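Local coordinates for ribonuclease mar1, putative (Trypanosoma cruzi, PDB 1YZV), which is of unknown function but belongs to the isochorismatase family, whose members include hydrolases, at residues A[31-36]-A[116-121]. Numbering follows the deposited sequence.
Sequences KFMGRI and WGFETH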
loop_
_atom_site.group_PDB
_atom_site.type_symbol
_atom_site.label_atom_id
_atom_site.label_comp_id
_atom_site.label_asym_id
_atom_site.label_seq_id
_atom_site.Cartn_x
_atom_site.Cartn_y
_atom_site.Cartn_z
ATOM N N LYS A 31 10.596 23.713 -19.764
ATOM C CA LYS A 31 11.797 22.870 -19.818
ATOM C C LYS A 31 11.599 21.447 -19.279
ATOM O O LYS A 31 12.354 20.553 -19.618
ATOM C CB LYS A 31 13.004 23.547 -19.163
ATOM C CG LYS A 31 13.568 24.730 -20.028
ATOM C CD LYS A 31 13.749 24.349 -21.524
ATOM C CE LYS A 31 14.784 25.220 -22.249
ATOM N NZ LYS A 31 15.722 24.380 -23.108
ATOM N N PHE A 32 10.531 21.236 -18.525
ATOM C CA PHE A 32 10.168 19.913 -18.030
ATOM C C PHE A 32 9.390 19.074 -19.068
ATOM O O PHE A 32 9.202 17.861 -18.865
ATOM C CB PHE A 32 9.237 20.047 -16.813
ATOM C CG PHE A 32 9.863 20.678 -15.610
ATOM C CD1 PHE A 32 10.657 19.920 -14.742
ATOM C CD2 PHE A 32 9.497 21.970 -15.232
ATOM C CE1 PHE A 32 11.134 20.470 -13.541
ATOM C CE2 PHE A 32 9.974 22.547 -14.040
ATOM C CZ PHE A 32 10.797 21.800 -13.201
ATOM N N MET A 33 8.798 19.737 -20.059
ATOM C CA MET A 33 7.844 19.068 -20.955
ATOM C C MET A 33 8.482 17.895 -21.681
ATOM O O MET A 33 7.845 16.854 -21.833
ATOM C CB MET A 33 7.246 20.046 -21.960
ATOM C CG MET A 33 6.352 21.133 -21.346
ATOM S SD MET A 33 4.932 20.444 -20.400
ATOM C CE MET A 33 4.012 19.735 -21.750
ATOM N N GLY A 34 9.759 18.034 -22.041
ATOM C CA GLY A 34 10.465 17.006 -22.768
ATOM C C GLY A 34 11.246 16.036 -21.913
ATOM O O GLY A 34 12.102 15.344 -22.439
ATOM N N ARG A 35 11.118 16.146 -20.599
ATOM C CA ARG A 35 11.890 15.390 -19.616
ATOM C C ARG A 35 10.962 14.562 -18.687
ATOM O O ARG A 35 11.371 13.589 -18.101
ATOM C CB ARG A 35 12.704 16.405 -18.779
ATOM C CG ARG A 35 13.461 17.436 -19.657
ATOM C CD ARG A 35 14.142 18.500 -18.811
ATOM N NE ARG A 35 15.174 17.952 -17.959
ATOM C CZ ARG A 35 16.476 17.959 -18.241
ATOM N NH1 ARG A 35 16.947 18.563 -19.337
ATOM N NH2 ARG A 35 17.323 17.401 -17.374
ATOM N N ILE A 36 9.670 14.861 -18.684
ATOM C CA ILE A 36 8.706 14.132 -17.841
ATOM C C ILE A 36 7.828 13.340 -18.814
ATOM O O ILE A 36 7.153 13.931 -19.643
ATOM C CB ILE A 36 7.862 15.121 -17.060
ATOM C CG1 ILE A 36 8.754 16.022 -16.226
ATOM C CG2 ILE A 36 6.722 14.407 -16.216
ATOM C CD1 ILE A 36 8.772 15.753 -14.851
ATOM N N TRP A 116 -1.354 19.131 -8.149
ATOM C CA TRP A 116 -0.743 18.320 -9.211
ATOM C C TRP A 116 0.397 19.081 -9.892
ATOM O O TRP A 116 0.574 20.258 -9.646
ATOM C CB TRP A 116 -1.803 17.882 -10.260
ATOM C CG TRP A 116 -2.238 18.947 -11.172
ATOM C CD1 TRP A 116 -1.747 19.159 -12.442
ATOM C CD2 TRP A 116 -2.980 20.140 -10.838
ATOM N NE1 TRP A 116 -2.198 20.352 -12.938
ATOM C CE2 TRP A 116 -3.009 20.948 -12.014
ATOM C CE3 TRP A 116 -3.784 20.517 -9.752
ATOM C CZ2 TRP A 116 -3.681 22.192 -12.068
ATOM C CZ3 TRP A 116 -4.461 21.746 -9.818
ATOM C CH2 TRP A 116 -4.402 22.567 -10.974
ATOM N N GLY A 117 1.226 18.355 -10.630
ATOM C CA GLY A 117 2.258 18.966 -11.454
ATOM C C GLY A 117 3.603 18.285 -11.338
ATOM O O GLY A 117 3.679 17.025 -11.254
ATOM N N PHE A 118 4.647 19.095 -11.513
ATOM C CA PHE A 118 6.021 18.622 -11.540
ATOM C C PHE A 118 6.818 19.180 -10.338
ATOM O O PHE A 118 6.567 20.288 -9.890
ATOM C CB PHE A 118 6.763 19.095 -12.766
ATOM C CG PHE A 118 6.087 18.805 -14.100
ATOM C CD1 PHE A 118 5.371 17.665 -14.321
ATOM C CD2 PHE A 118 6.449 19.593 -15.202
ATOM C CE1 PHE A 118 4.841 17.411 -15.598
ATOM C CE2 PHE A 118 5.919 19.352 -16.466
ATOM C CZ PHE A 118 5.079 18.287 -16.647
ATOM N N GLU A 119 7.786 18.423 -9.820
ATOM C CA GLU A 119 7.941 16.998 -10.027
ATOM C C GLU A 119 7.318 16.343 -8.788
ATOM O O GLU A 119 7.342 16.929 -7.697
ATOM C CB GLU A 119 9.427 16.609 -10.134
ATOM C CG GLU A 119 10.079 17.051 -11.425
ATOM C CD GLU A 119 11.449 16.403 -11.678
ATOM O OE1 GLU A 119 11.566 15.172 -11.825
ATOM O OE2 GLU A 119 12.413 17.155 -11.768
ATOM N N THR A 120 6.773 15.149 -8.970
ATOM C CA THR A 120 6.030 14.420 -7.916
ATOM C C THR A 120 6.812 14.297 -6.599
ATOM O O THR A 120 6.276 14.550 -5.538
ATOM C CB THR A 120 5.600 13.030 -8.417
ATOM O OG1 THR A 120 5.011 13.153 -9.724
ATOM C CG2 THR A 120 4.570 12.383 -7.470
ATOM N N HIS A 121 8.108 13.980 -6.695
ATOM C CA HIS A 121 8.946 13.684 -5.552
ATOM C C HIS A 121 9.656 14.889 -4.989
ATOM O O HIS A 121 10.429 14.779 -4.023
ATOM C CB HIS A 121 9.964 12.595 -5.907
ATOM C CG HIS A 121 10.942 12.995 -6.964
ATOM N ND1 HIS A 121 10.550 13.363 -8.230
ATOM C CD2 HIS A 121 12.299 13.119 -6.932
ATOM C CE1 HIS A 121 11.611 13.765 -8.909
ATOM N NE2 HIS A 121 12.691 13.550 -8.175
#
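Phe32 O receives two backbone N-H groups of its own turn, from Arg35 N at 3.1 Å and, weakly, from Ile36 N at 3.0 Å. The turn that these bonds close gathers Phe32, Met33 and Ile36 round the ring of Phe118, where aliphatic, aromatic and thioether groups suit a contact that has no hydrogen bond across it. Ile36 lies over one face: its CG1 stands 4.1 Å from the ring centroid, only 4° off the normal, a CH-pi contact, while CG2, anti to the backbone N, reaches Phe118 CE1 at 3.6 Å. The branching of isoleucine thus lets one side chain meet both the middle and the rim of the ring. Met33 SD sits at the ring edge in a Met-aromatic contact, 4.2 Å from Phe118 CE2. From another direction, Phe32 CB comes obliquely to within 3.3 Å of Phe118 CD2. The two rings are inclined at 55°, their centroids 5.5 Å apart, and their side chains run antiparallel alongside one another. Phe118 also touches Ser39 and Cys42 of helix 39-56.

Glu119 follows Phe118 through a cis peptide bond and occupies the N-cap position of helix 120-133. Its CG packs against the apolar group, 3.9 Å from Ile36 CD1, whereas the carboxylate, with OE2 near the Phe32 ring edge, is anchored by Gln148 N, which hydrogen-bonds OE1. Glutamate is long enough to do both.

The contact joins helix 30-33 and the turn after it, which follow strand 20-26, to the C-terminal part of its parallel neighbour, strand 110-118. Such a strand-cis peptide-helix junction at the C-terminal edge of a parallel sheet with order 3-2-1-4-5-6 is characteristic of the isochorismatase-like fold, whose active enzymes place their catalytic site there.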